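Local atomic coordinates of inositol 2-dehydrogenase/D-chiro-inositol 3-dehydrogenase (Lactobacillus casei, PDB entry 4MIY), a protein that catalyses the NAD-dependent oxidation of myo-inositol and D-chiro-inositol to their keto derivatives. Residues Arg127-Gly132 / Val286-Asp291; Asp187-Ile192 / Ala311-Ala316; Gly257-Ser262 / Gln266-Glu271. One frame throughout, in Å; residues are numbered along the deposited sequence.

Contact 1 (Arg127-Gly132 / Val286-Asp291); sequences RRYDQG and VQEFID
Tyr-129 reaches across to the carboxylate of Glu-288, and this one pair carries the whole contact, with 89 Å² buried between the two segments. The phenol OH donates to the carboxylate: Tyr-129 OH lies 2.5 Å from Glu-288 OE1, a short hydrogen bond. The carboxylate stands at the edge of the ring, where Tyr-129 CE1 comes within 3.6 Å of Glu-288 CD. The two side chains meet at about a right angle, and their planes are 69° apart, which excludes stacking. The donor approaches OE1 from above the carboxylate plane, 39° out of it. Glu-288 has CG anti to the backbone N (chi1 -173°) and an extended chain beyond; together with the tyrosine ring, this path spans the 9.6 Å between the Tyr-129 and Glu-288 CA atoms.

The Tyr-129 side chain also touches Thr-284 and Glu-285 of helix 279-294, and Arg-134 adds a cation-pi contact. Gln-280 ties the same turn to the start of that helix, bonding Tyr-129 O and Gln-131 N. Asp-130 N-caps helix 131-141: OD2 accepts weakly from Gly-132 N and also from Ile-133 N, while OD1 forms a salt bridge with Arg-277. Between 127-132 and 286-291 the only direct link is thus one short hydrogen bond to a carboxylate, probably ionised, which would polarise the phenol O-H.

Contact 2 (Asp187-Ile192 / Ala311-Ala316); sequences DEYTSI and AITAAA
The ring of Tyr-189 is the flat group here, and Thr-313 meets it at the edge: Thr-313 OG1 lies near the ring plane, 3.4 Å from Tyr-189 CD2. His-182, on helix 168-185, also meets this ring, with the two planes at about 90°. The Tyr-189 and Thr-313 side chains cross at about a right angle, and the methyl Thr-313 CG2 is 4.0 Å from Tyr-189 CD2. The edge contact is van der Waals in kind, because Thr-313 OG1 faces a ring carbon. Each hydroxyl has its polar partner elsewhere: Thr-313 OG1 is bonded to Ile-309 O one turn back in its own helix, and Tyr-189 OH to Ile-178 O. Replacing Tyr-189 by an alanine would probably leave Ile-178 O without this hydroxyl and open a gap beside Thr-313 and His-182.

Ile-192 supplies the rest through two separate branches. CG1 is anti to the backbone N (chi1 -167°), and with chi2 also extended it carries Ile-192 CD1 to 4.0 Å from Thr-313 CG2. The other branch turns to the next turn of the helix, where Ile-192 CG2 is 3.6 Å from Ala-316 CB. Thr-313 and Ala-316, three residues apart, thus present one helical face to the strand. All four touching residues are buried, and the 6.7 Å between the CA atoms of Ile-192 and Ala-316 is consistent with the small alanine side chain.

The axes of 189-192 and 311-316 approach to 8.7 Å at 26°. Thus 311-316, in helix 304-323, runs roughly along the start of strand 189-195, while Thr-313 and Ala-314 also touch Ile-178 and Ile-170 of helix 168-185. Such packing is typical of a layered alpha/beta domain, here the C-terminal one, as in the Gfo/Idh/MocA family.

Contact 3 (Gly257-Ser262 / Gln266-Glu271); sequences GPILRS and QQTAVE
Leu-260 and Gln-267 grip each other by two backbone bonds: Leu-260 N to Gln-267 O at 2.9 Å is almost straight, at 178°, and Gln-267 N to Leu-260 O is equally long but more bent. This is an antiparallel hydrogen-bonded pair, followed by the non-hydrogen-bonded pair Arg-261 with Gln-266. Beside it, Gln-266 CA lies 3.3 Å from Leu-260 O in a CA-H...O contact.

Among the side chains, Gln-266 has CG anti to the backbone N (chi1 -176°) and an extended chain, which carries its amide alongside the Arg-261 guanidinium; the two planes are stacked, 27° apart. The aliphatic part of the glutamine continues onto Ile-259, whose CG2 is 3.7 Å from Gln-266 CG. Ile-259 CG1 in turn touches Thr-268 CG2 at 3.5 Å, the two side chains pointing the same way. Where direct pairing stops, a water bridges the strands, donating to Pro-258 O at 2.8 Å and accepting from Ala-269 N at 2.9 Å.

Arg-261 NH2 also forms a salt bridge with Glu-237 of the third subunit, which probably helps to fix the guanidinium. Strands 259-262 and 265-269 form a beta hairpin, its centre about 30 Å from the centre of the chain. A strand of the second subunit pairs antiparallel with Ile-259, Leu-260 and Arg-261, and one of the third with Gln-266 to Ala-269, so the hairpin sits inside a sheet built by three chains.

Contact 2 is fully buried, contact 1 partly so, and contact 3 belongs to a projecting hairpin partly buried by other subunits. Their chemistry follows: contact 2 is methyl and ring-edge packing between a strand and a helix, contact 1 a lone side-chain hydrogen bond, and contact 3 mainly backbone pairing. Contacts 1 and 2 use the successive helices 279-294 and 304-323, but their centres are 24 Å apart on opposite sides of the chain's centre. The segments of contact 3 lie between those of either other contact along the chain. Contacts 1 and 3 both touch the second subunit, whereas contact 2 touches no other protein chain.

Contact 1 (Arg127-Gly132 / Val286-Asp291)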
# COMPACT_ATOMS: atom_id res chain seq x y z
N ARG A 127 15.07 1.99 20.14
CA ARG A 127 13.80 2.05 19.45
C ARG A 127 13.16 3.41 19.53
O ARG A 127 12.49 3.80 18.65
CB ARG A 127 12.82 1.04 20.01
CG ARG A 127 13.20 -0.39 19.78
CD ARG A 127 12.76 -0.87 18.43
NE ARG A 127 12.76 -2.32 18.28
CZ ARG A 127 11.73 -3.11 18.53
NH1 ARG A 127 10.59 -2.62 18.92
NH2 ARG A 127 11.86 -4.39 18.36
N ARG A 128 13.41 4.10 20.62
CA ARG A 128 12.79 5.37 20.87
C ARG A 128 13.28 6.39 19.86
O ARG A 128 12.66 7.39 19.67
CB ARG A 128 13.08 5.86 22.29
CG ARG A 128 12.53 5.01 23.37
CD ARG A 128 12.61 5.73 24.70
NE ARG A 128 12.37 4.87 25.85
CZ ARG A 128 12.11 5.32 27.06
NH1 ARG A 128 12.05 6.60 27.29
NH2 ARG A 128 11.90 4.47 28.03
N TYR A 129 14.38 6.09 19.20
CA TYR A 129 15.00 7.01 18.28
C TYR A 129 14.70 6.70 16.81
O TYR A 129 15.06 7.43 15.93
CB TYR A 129 16.50 7.03 18.51
CG TYR A 129 16.92 7.63 19.84
CD1 TYR A 129 17.12 8.96 19.97
CD2 TYR A 129 17.10 6.84 20.93
CE1 TYR A 129 17.47 9.50 21.15
CE2 TYR A 129 17.47 7.37 22.12
CZ TYR A 129 17.66 8.69 22.24
OH TYR A 129 18.04 9.26 23.41
N ASP A 130 14.05 5.59 16.58
CA ASP A 130 13.68 5.23 15.24
C ASP A 130 12.64 6.20 14.72
O ASP A 130 11.69 6.49 15.37
CB ASP A 130 13.14 3.82 15.21
CG ASP A 130 12.68 3.41 13.84
OD1 ASP A 130 13.54 3.13 13.02
OD2 ASP A 130 11.47 3.37 13.62
N GLN A 131 12.87 6.71 13.53
CA GLN A 131 12.03 7.75 12.98
C GLN A 131 10.56 7.37 12.89
O GLN A 131 9.72 8.16 13.20
CB GLN A 131 12.57 8.24 11.65
CG GLN A 131 13.82 9.05 11.86
CD GLN A 131 14.44 9.64 10.62
OE1 GLN A 131 13.79 9.87 9.63
NE2 GLN A 131 15.71 9.96 10.71
N GLY A 132 10.28 6.16 12.47
CA GLY A 132 8.91 5.72 12.34
C GLY A 132 8.18 5.52 13.64
O GLY A 132 7.08 5.91 13.79
N VAL A 286 23.16 7.78 19.71
CA VAL A 286 24.50 8.10 20.10
C VAL A 286 24.86 9.55 19.83
O VAL A 286 25.53 10.18 20.61
CB VAL A 286 25.49 7.14 19.45
CG1 VAL A 286 26.88 7.53 19.77
CG2 VAL A 286 25.23 5.77 19.90
N GLN A 287 24.36 10.12 18.74
CA GLN A 287 24.63 11.50 18.48
C GLN A 287 24.00 12.38 19.53
O GLN A 287 24.58 13.36 19.92
CB GLN A 287 24.11 11.91 17.12
CG GLN A 287 24.51 13.31 16.72
CD GLN A 287 25.98 13.47 16.47
OE1 GLN A 287 26.50 13.03 15.48
NE2 GLN A 287 26.64 14.12 17.38
N GLU A 288 22.82 12.03 19.99
CA GLU A 288 22.18 12.80 21.03
C GLU A 288 22.97 12.75 22.36
O GLU A 288 23.16 13.74 23.00
CB GLU A 288 20.76 12.34 21.27
CG GLU A 288 19.98 13.20 22.22
CD GLU A 288 18.67 12.61 22.60
OE1 GLU A 288 18.65 11.71 23.42
OE2 GLU A 288 17.67 13.03 22.05
N PHE A 289 23.46 11.58 22.72
CA PHE A 289 24.25 11.43 23.92
C PHE A 289 25.50 12.32 23.84
O PHE A 289 25.78 13.07 24.72
CB PHE A 289 24.61 9.96 24.13
CG PHE A 289 25.51 9.71 25.32
CD1 PHE A 289 25.02 9.69 26.59
CD2 PHE A 289 26.84 9.53 25.15
CE1 PHE A 289 25.86 9.50 27.66
CE2 PHE A 289 27.65 9.33 26.22
CZ PHE A 289 27.16 9.33 27.45
N ILE A 290 26.22 12.22 22.75
CA ILE A 290 27.39 13.04 22.55
C ILE A 290 27.07 14.54 22.61
O ILE A 290 27.78 15.27 23.25
CB ILE A 290 28.07 12.70 21.21
CG1 ILE A 290 28.67 11.29 21.23
CG2 ILE A 290 29.14 13.73 20.86
CD1 ILE A 290 29.62 11.02 22.36
N ASP A 291 26.01 14.98 21.96
CA ASP A 291 25.60 16.36 22.00
C ASP A 291 25.30 16.87 23.41
O ASP A 291 25.58 17.97 23.74
CB ASP A 291 24.37 16.58 21.14
CG ASP A 291 24.62 16.45 19.65
OD1 ASP A 291 25.75 16.36 19.19
OD2 ASP A 291 23.65 16.49 18.92

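Contact 2 (Asp187-Ile192 / Ala311-Ala316)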
# COMPACT_ATOMS: atom_id res chain seq x y z
N ASP A 187 2.62 5.39 30.32
CA ASP A 187 1.88 4.63 31.28
C ASP A 187 2.80 3.64 31.98
O ASP A 187 3.95 3.58 31.68
CB ASP A 187 0.70 3.96 30.60
CG ASP A 187 -0.44 3.63 31.56
OD1 ASP A 187 -0.27 3.74 32.75
OD2 ASP A 187 -1.49 3.25 31.08
N GLU A 188 2.31 2.96 32.99
CA GLU A 188 3.09 1.99 33.73
C GLU A 188 2.50 0.61 33.60
O GLU A 188 1.32 0.46 33.55
CB GLU A 188 3.12 2.35 35.22
CG GLU A 188 3.10 3.83 35.56
N TYR A 189 3.36 -0.39 33.59
CA TYR A 189 2.93 -1.77 33.56
C TYR A 189 2.37 -2.27 34.88
O TYR A 189 2.85 -1.92 35.92
CB TYR A 189 4.06 -2.71 33.14
CG TYR A 189 4.72 -2.40 31.80
CD1 TYR A 189 3.96 -2.04 30.71
CD2 TYR A 189 6.07 -2.47 31.64
CE1 TYR A 189 4.54 -1.75 29.53
CE2 TYR A 189 6.64 -2.21 30.46
CZ TYR A 189 5.87 -1.84 29.39
OH TYR A 189 6.45 -1.55 28.20
N THR A 190 1.33 -3.09 34.79
CA THR A 190 0.75 -3.74 35.94
C THR A 190 0.86 -5.25 35.90
O THR A 190 0.68 -5.88 36.90
CB THR A 190 -0.68 -3.35 36.12
OG1 THR A 190 -1.42 -3.61 34.94
CG2 THR A 190 -0.79 -1.87 36.45
N SER A 191 1.17 -5.82 34.75
CA SER A 191 1.31 -7.27 34.59
C SER A 191 1.91 -7.68 33.25
O SER A 191 1.88 -6.93 32.32
CB SER A 191 0.00 -8.02 34.79
OG SER A 191 -0.85 -7.96 33.67
N ILE A 192 2.49 -8.87 33.22
CA ILE A 192 2.97 -9.51 32.02
C ILE A 192 2.68 -11.01 32.03
O ILE A 192 2.77 -11.63 33.04
CB ILE A 192 4.46 -9.23 31.74
CG1 ILE A 192 4.87 -9.64 30.34
CG2 ILE A 192 5.33 -9.86 32.78
CD1 ILE A 192 6.14 -9.03 29.92
N ALA A 311 14.32 -4.07 33.55
CA ALA A 311 14.80 -5.18 34.34
C ALA A 311 13.72 -5.88 35.15
O ALA A 311 13.68 -7.07 35.17
CB ALA A 311 15.92 -4.73 35.22
N ILE A 312 12.85 -5.11 35.77
CA ILE A 312 11.74 -5.65 36.54
C ILE A 312 10.79 -6.43 35.64
O ILE A 312 10.33 -7.49 35.96
CB ILE A 312 10.99 -4.53 37.23
CG1 ILE A 312 11.86 -3.91 38.32
CG2 ILE A 312 9.70 -5.00 37.82
CD1 ILE A 312 11.33 -2.65 38.80
N THR A 313 10.48 -5.83 34.50
CA THR A 313 9.53 -6.41 33.59
C THR A 313 10.09 -7.68 32.96
O THR A 313 9.41 -8.64 32.81
CB THR A 313 9.13 -5.37 32.55
OG1 THR A 313 8.57 -4.25 33.20
CG2 THR A 313 8.12 -5.93 31.61
N ALA A 314 11.36 -7.66 32.62
CA ALA A 314 12.00 -8.82 32.06
C ALA A 314 12.04 -9.98 33.04
O ALA A 314 11.87 -11.09 32.68
CB ALA A 314 13.39 -8.49 31.59
N ALA A 315 12.24 -9.66 34.28
CA ALA A 315 12.27 -10.69 35.28
C ALA A 315 10.87 -11.28 35.50
O ALA A 315 10.73 -12.45 35.67
CB ALA A 315 12.82 -10.12 36.54
N ALA A 316 9.86 -10.43 35.48
CA ALA A 316 8.48 -10.90 35.55
C ALA A 316 8.16 -11.81 34.36
O ALA A 316 7.49 -12.79 34.51
CB ALA A 316 7.53 -9.75 35.64

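Contact 3 (Gly257-Ser262 / Gln266-Glu271)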
# COMPACT_ATOMS: atom_id res chain seq x y z
N GLY A 257 13.75 -0.02 -1.20
CA GLY A 257 14.08 -0.80 -2.39
C GLY A 257 12.93 -0.84 -3.33
O GLY A 257 11.84 -0.51 -2.93
N PRO A 258 13.17 -1.21 -4.58
CA PRO A 258 12.15 -0.97 -5.56
C PRO A 258 11.03 -2.00 -5.55
O PRO A 258 11.19 -3.05 -5.06
CB PRO A 258 12.92 -1.01 -6.86
CG PRO A 258 13.99 -1.83 -6.61
CD PRO A 258 14.40 -1.64 -5.21
N ILE A 259 9.91 -1.61 -6.12
CA ILE A 259 8.83 -2.51 -6.38
C ILE A 259 9.06 -3.17 -7.72
O ILE A 259 9.21 -2.50 -8.68
CB ILE A 259 7.49 -1.77 -6.38
CG1 ILE A 259 7.24 -1.12 -5.01
CG2 ILE A 259 6.40 -2.71 -6.71
CD1 ILE A 259 6.14 -0.15 -5.00
N LEU A 260 9.11 -4.48 -7.72
CA LEU A 260 9.37 -5.26 -8.90
C LEU A 260 8.13 -5.97 -9.40
O LEU A 260 7.54 -6.71 -8.70
CB LEU A 260 10.47 -6.29 -8.63
CG LEU A 260 10.74 -7.31 -9.72
CD1 LEU A 260 11.37 -6.63 -10.89
CD2 LEU A 260 11.58 -8.42 -9.21
N ARG A 261 7.76 -5.66 -10.62
CA ARG A 261 6.76 -6.42 -11.35
C ARG A 261 7.44 -7.39 -12.30
O ARG A 261 8.06 -6.98 -13.23
CB ARG A 261 5.86 -5.49 -12.11
CG ARG A 261 4.87 -4.74 -11.23
CD ARG A 261 4.27 -3.61 -12.02
NE ARG A 261 3.00 -3.18 -11.51
CZ ARG A 261 2.88 -2.38 -10.49
NH1 ARG A 261 3.97 -1.94 -9.88
NH2 ARG A 261 1.68 -2.01 -10.10
N SER A 262 7.26 -8.67 -12.01
CA SER A 262 7.95 -9.74 -12.71
C SER A 262 7.31 -11.08 -12.40
O SER A 262 6.98 -11.36 -11.31
CB SER A 262 9.41 -9.76 -12.30
OG SER A 262 10.13 -10.76 -12.96
N GLN A 266 4.10 -8.98 -7.86
CA GLN A 266 4.58 -7.67 -7.53
C GLN A 266 5.23 -7.85 -6.17
O GLN A 266 4.64 -8.42 -5.30
CB GLN A 266 3.41 -6.70 -7.48
CG GLN A 266 3.80 -5.27 -7.23
CD GLN A 266 2.61 -4.34 -7.16
OE1 GLN A 266 1.71 -4.40 -7.96
NE2 GLN A 266 2.62 -3.48 -6.18
N GLN A 267 6.47 -7.41 -6.05
CA GLN A 267 7.19 -7.67 -4.83
C GLN A 267 8.20 -6.62 -4.45
O GLN A 267 8.72 -5.93 -5.25
CB GLN A 267 7.87 -9.02 -4.86
CG GLN A 267 8.93 -9.15 -5.80
CD GLN A 267 9.44 -10.56 -5.91
OE1 GLN A 267 10.51 -10.85 -5.50
NE2 GLN A 267 8.66 -11.40 -6.47
N THR A 268 8.40 -6.56 -3.14
CA THR A 268 9.39 -5.73 -2.53
C THR A 268 10.23 -6.54 -1.57
O THR A 268 9.72 -7.35 -0.90
CB THR A 268 8.78 -4.53 -1.76
OG1 THR A 268 7.88 -4.98 -0.75
CG2 THR A 268 8.08 -3.63 -2.65
N ALA A 269 11.51 -6.25 -1.52
CA ALA A 269 12.40 -6.91 -0.57
C ALA A 269 12.09 -6.58 0.90
O ALA A 269 11.64 -5.53 1.22
CB ALA A 269 13.82 -6.57 -0.89
N VAL A 270 12.33 -7.54 1.76
CA VAL A 270 12.18 -7.39 3.18
C VAL A 270 13.58 -7.41 3.79
O VAL A 270 14.41 -8.16 3.37
CB VAL A 270 11.37 -8.57 3.73
CG1 VAL A 270 11.33 -8.54 5.23
CG2 VAL A 270 9.98 -8.50 3.19
N GLU A 271 13.80 -6.54 4.74
CA GLU A 271 15.01 -6.53 5.51
C GLU A 271 15.30 -7.87 6.20
O GLU A 271 14.44 -8.48 6.73
CB GLU A 271 14.92 -5.43 6.54
CG GLU A 271 16.13 -5.26 7.35
CD GLU A 271 17.32 -4.92 6.51
OE1 GLU A 271 17.34 -3.84 5.93
OE2 GLU A 271 18.23 -5.72 6.41
O HOH W 1 12.45 -3.74 -2.70